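Local coordinates for NikO protein (Streptomyces tendae, PDB 4FQD) that is an enolpyruvyl transferase essential in nikkomycin biosynthesis, moving the enolpyruvyl group of phosphoenolpyruvate probably onto a nucleotide, at residues T260-I272 with L283-L297. The protein carries 4 engineered substitutions. Residues are numbered along the deposited sequence; the frame is centred on the assembly and turned at random.
Sequences TLIPDLIEVVTWI and LRITGPGIDRAVHAL
Leu283 sets its CD2 3.7 Å from Trp271 O, a branched end suited to a helix side. Ile285 brings CD1 to 3.6 Å from Trp271 CB and touches Ile272 CG1, the isoleucines crossing at about a right angle. Glu267 steers the indole, its OE2 accepting from Trp271 NE1 almost in the ring plane. Strand 283-286 runs antiparallel to helix 265-272 (172°), and beyond the type II turn Gly287-Ile290 the chain enters helix 290-296, crossing the first helix at -86°; all three belong to the beta/alpha inverse barrel of the EPSP synthase family. Pro263 lays CG and CD on the turn backbone, CD 3.3 Å from Pro288 O; a side chain at Gly287 would crowd it, and the positive phi of Gly289 suits a residue without one. Ile290, its CG1 anti to the backbone N (chi1 -157°), carries CD1 to Val268 CG2. Arg292, salt-bridged to Asp223, lays one guanidinium face near Ile262 CD1, itself 3.6 Å from Ala293 N. Alanine in place of Ile262 keeps CB but would probably open a gap beside Ala293 and bare that guanidinium face. Small Ala293 admits Leu265 CD2 to 3.6 Å from its CB, while Leu297 inserts both methyls among Leu265, Val268 and Val269.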
# COMPACT_ATOMS: atom_id res chain seq x y z
N THR A 260 15.39 -30.20 8.75
CA THR A 260 15.40 -29.27 9.88
C THR A 260 14.57 -28.04 9.53
O THR A 260 14.91 -27.28 8.63
CB THR A 260 16.83 -28.83 10.23
OG1 THR A 260 17.63 -29.99 10.50
CG2 THR A 260 16.82 -27.93 11.45
N LEU A 261 13.46 -27.85 10.25
CA LEU A 261 12.54 -26.76 9.97
C LEU A 261 13.18 -25.38 10.07
O LEU A 261 14.03 -25.14 10.93
CB LEU A 261 11.32 -26.82 10.89
CG LEU A 261 10.32 -27.95 10.66
CD1 LEU A 261 9.13 -27.81 11.60
CD2 LEU A 261 9.87 -27.98 9.21
N ILE A 262 12.76 -24.48 9.19
CA ILE A 262 13.14 -23.08 9.26
C ILE A 262 12.51 -22.49 10.52
O ILE A 262 11.37 -22.83 10.86
CB ILE A 262 12.69 -22.32 7.99
CG1 ILE A 262 13.18 -20.87 8.00
CG2 ILE A 262 11.17 -22.38 7.82
CD1 ILE A 262 12.89 -20.14 6.70
N PRO A 263 13.25 -21.64 11.25
CA PRO A 263 12.71 -20.98 12.44
C PRO A 263 11.41 -20.25 12.13
O PRO A 263 11.26 -19.70 11.04
CB PRO A 263 13.80 -19.98 12.81
CG PRO A 263 15.06 -20.64 12.35
CD PRO A 263 14.69 -21.37 11.08
N ASP A 264 10.47 -20.26 13.08
CA ASP A 264 9.16 -19.67 12.89
C ASP A 264 9.27 -18.19 12.52
O ASP A 264 9.81 -17.39 13.28
CB ASP A 264 8.29 -19.84 14.14
CG ASP A 264 6.83 -19.57 13.88
OD1 ASP A 264 6.43 -18.38 13.84
OD2 ASP A 264 6.06 -20.54 13.71
N LEU A 265 8.77 -17.85 11.33
CA LEU A 265 8.91 -16.51 10.78
C LEU A 265 8.25 -15.44 11.64
O LEU A 265 8.84 -14.40 11.91
CB LEU A 265 8.34 -16.46 9.36
CG LEU A 265 8.87 -17.51 8.37
CD1 LEU A 265 8.30 -17.28 6.99
CD2 LEU A 265 10.39 -17.48 8.34
N ILE A 266 7.03 -15.71 12.08
CA ILE A 266 6.28 -14.74 12.87
C ILE A 266 6.81 -14.65 14.30
O ILE A 266 6.71 -13.60 14.94
CB ILE A 266 4.77 -15.05 12.87
CG1 ILE A 266 4.29 -15.32 11.44
CG2 ILE A 266 3.99 -13.89 13.47
CD1 ILE A 266 4.57 -14.19 10.47
N GLU A 267 7.37 -15.75 14.80
CA GLU A 267 7.98 -15.74 16.12
C GLU A 267 9.19 -14.82 16.13
O GLU A 267 9.43 -14.10 17.10
CB GLU A 267 8.38 -17.14 16.57
CG GLU A 267 8.93 -17.19 17.99
CD GLU A 267 9.46 -18.55 18.38
OE1 GLU A 267 9.38 -19.49 17.56
OE2 GLU A 267 9.97 -18.68 19.52
N VAL A 268 9.95 -14.84 15.04
CA VAL A 268 11.11 -13.96 14.89
C VAL A 268 10.65 -12.51 14.91
O VAL A 268 11.23 -11.68 15.62
CB VAL A 268 11.87 -14.24 13.58
CG1 VAL A 268 12.95 -13.19 13.36
CG2 VAL A 268 12.47 -15.63 13.60
N VAL A 269 9.61 -12.20 14.14
CA VAL A 269 9.02 -10.87 14.12
C VAL A 269 8.58 -10.46 15.52
O VAL A 269 8.82 -9.34 15.96
CB VAL A 269 7.81 -10.81 13.17
CG1 VAL A 269 7.11 -9.46 13.26
CG2 VAL A 269 8.24 -11.10 11.74
N THR A 270 7.93 -11.39 16.21
CA THR A 270 7.42 -11.15 17.56
C THR A 270 8.52 -10.77 18.53
O THR A 270 8.37 -9.84 19.33
CB THR A 270 6.66 -12.38 18.10
OG1 THR A 270 5.62 -12.74 17.19
CG2 THR A 270 6.06 -12.08 19.46
N TRP A 271 9.64 -11.48 18.47
CA TRP A 271 10.75 -11.22 19.38
C TRP A 271 11.52 -9.94 19.03
O TRP A 271 12.02 -9.26 19.92
CB TRP A 271 11.71 -12.42 19.43
CG TRP A 271 11.14 -13.59 20.16
CD1 TRP A 271 10.90 -14.84 19.65
CD2 TRP A 271 10.73 -13.63 21.53
NE1 TRP A 271 10.37 -15.65 20.63
CE2 TRP A 271 10.26 -14.94 21.79
CE3 TRP A 271 10.72 -12.70 22.57
CZ2 TRP A 271 9.78 -15.32 23.04
CZ3 TRP A 271 10.25 -13.08 23.81
CH2 TRP A 271 9.78 -14.38 24.03
N ILE A 272 11.60 -9.63 17.75
CA ILE A 272 12.22 -8.39 17.31
C ILE A 272 11.40 -7.21 17.82
O ILE A 272 11.95 -6.22 18.31
CB ILE A 272 12.33 -8.32 15.77
CG1 ILE A 272 13.34 -9.36 15.27
CG2 ILE A 272 12.75 -6.93 15.32
CD1 ILE A 272 13.44 -9.42 13.76
N LEU A 283 18.56 -7.76 22.46
CA LEU A 283 17.97 -9.08 22.68
C LEU A 283 18.46 -10.08 21.63
O LEU A 283 18.20 -9.93 20.44
CB LEU A 283 16.45 -8.99 22.64
CG LEU A 283 15.70 -10.27 23.02
CD1 LEU A 283 15.93 -10.60 24.49
CD2 LEU A 283 14.22 -10.13 22.72
N ARG A 284 19.15 -11.11 22.10
CA ARG A 284 19.67 -12.15 21.21
C ARG A 284 18.59 -13.19 20.93
O ARG A 284 18.01 -13.76 21.85
CB ARG A 284 20.90 -12.80 21.82
CG ARG A 284 21.99 -13.15 20.81
CD ARG A 284 23.26 -13.58 21.51
NE ARG A 284 23.05 -14.77 22.34
CZ ARG A 284 23.23 -16.01 21.92
NH1 ARG A 284 23.63 -16.24 20.68
NH2 ARG A 284 23.01 -17.03 22.74
N ILE A 285 18.32 -13.42 19.64
CA ILE A 285 17.29 -14.36 19.23
C ILE A 285 17.90 -15.46 18.36
O ILE A 285 18.35 -15.20 17.25
CB ILE A 285 16.18 -13.65 18.43
CG1 ILE A 285 15.73 -12.38 19.16
CG2 ILE A 285 15.01 -14.59 18.18
CD1 ILE A 285 14.95 -11.42 18.29
N THR A 286 17.91 -16.69 18.88
CA THR A 286 18.60 -17.79 18.20
C THR A 286 17.64 -18.74 17.49
O THR A 286 16.44 -18.77 17.77
CB THR A 286 19.46 -18.60 19.18
OG1 THR A 286 18.63 -19.25 20.14
CG2 THR A 286 20.45 -17.69 19.90
N GLY A 287 18.20 -19.52 16.57
CA GLY A 287 17.44 -20.50 15.81
C GLY A 287 18.28 -21.06 14.68
O GLY A 287 18.96 -20.30 13.99
N PRO A 288 18.26 -22.39 14.50
CA PRO A 288 19.07 -23.04 13.47
C PRO A 288 18.67 -22.58 12.06
O PRO A 288 17.57 -22.87 11.61
CB PRO A 288 18.76 -24.53 13.66
CG PRO A 288 17.44 -24.56 14.36
CD PRO A 288 17.43 -23.35 15.25
N GLY A 289 19.57 -21.87 11.40
CA GLY A 289 19.30 -21.37 10.06
C GLY A 289 18.32 -20.22 10.08
O GLY A 289 17.47 -20.11 9.19
N ILE A 290 18.43 -19.36 11.08
CA ILE A 290 17.53 -18.22 11.22
C ILE A 290 17.78 -17.18 10.13
O ILE A 290 16.93 -16.33 9.87
CB ILE A 290 17.66 -17.55 12.61
CG1 ILE A 290 16.39 -16.78 12.96
CG2 ILE A 290 18.88 -16.65 12.67
CD1 ILE A 290 16.40 -16.17 14.35
N ASP A 291 18.94 -17.26 9.49
CA ASP A 291 19.26 -16.38 8.37
C ASP A 291 18.31 -16.62 7.20
O ASP A 291 17.96 -15.69 6.48
CB ASP A 291 20.72 -16.57 7.93
CG ASP A 291 21.10 -18.03 7.77
OD1 ASP A 291 20.20 -18.89 7.80
OD2 ASP A 291 22.31 -18.31 7.61
N ARG A 292 17.90 -17.87 7.03
CA ARG A 292 16.91 -18.22 6.02
C ARG A 292 15.56 -17.60 6.36
O ARG A 292 14.83 -17.14 5.48
CB ARG A 292 16.76 -19.74 5.90
CG ARG A 292 17.89 -20.41 5.13
CD ARG A 292 17.73 -21.92 5.11
NE ARG A 292 16.42 -22.33 4.61
CZ ARG A 292 15.58 -23.11 5.28
NH1 ARG A 292 15.90 -23.57 6.48
NH2 ARG A 292 14.41 -23.44 4.74
N ALA A 293 15.23 -17.60 7.65
CA ALA A 293 14.00 -16.98 8.13
C ALA A 293 14.02 -15.48 7.87
O ALA A 293 13.02 -14.91 7.45
CB ALA A 293 13.80 -17.27 9.61
N VAL A 294 15.17 -14.86 8.13
CA VAL A 294 15.35 -13.43 7.91
C VAL A 294 15.18 -13.07 6.43
O VAL A 294 14.46 -12.13 6.10
CB VAL A 294 16.73 -12.95 8.39
CG1 VAL A 294 17.05 -11.57 7.83
CG2 VAL A 294 16.77 -12.94 9.91
N HIS A 295 15.83 -13.84 5.56
CA HIS A 295 15.74 -13.60 4.13
C HIS A 295 14.32 -13.76 3.62
O HIS A 295 13.89 -13.06 2.70
CB HIS A 295 16.68 -14.54 3.36
CG HIS A 295 16.58 -14.41 1.88
ND1 HIS A 295 15.85 -15.29 1.10
CD2 HIS A 295 17.09 -13.50 1.02
CE1 HIS A 295 15.93 -14.93 -0.16
NE2 HIS A 295 16.68 -13.84 -0.24
N ALA A 296 13.58 -14.69 4.22
CA ALA A 296 12.18 -14.90 3.88
C ALA A 296 11.35 -13.72 4.36
O ALA A 296 10.32 -13.39 3.76
CB ALA A 296 11.68 -16.19 4.50
N LEU A 297 11.80 -13.09 5.44
CA LEU A 297 11.12 -11.93 6.00
C LEU A 297 11.68 -10.63 5.42
O LEU A 297 11.61 -9.58 6.06
CB LEU A 297 11.26 -11.92 7.52
CG LEU A 297 10.48 -12.99 8.29
CD1 LEU A 297 10.97 -13.09 9.72
CD2 LEU A 297 8.98 -12.68 8.25
O HOH W 1 16.61 -24.71 10.35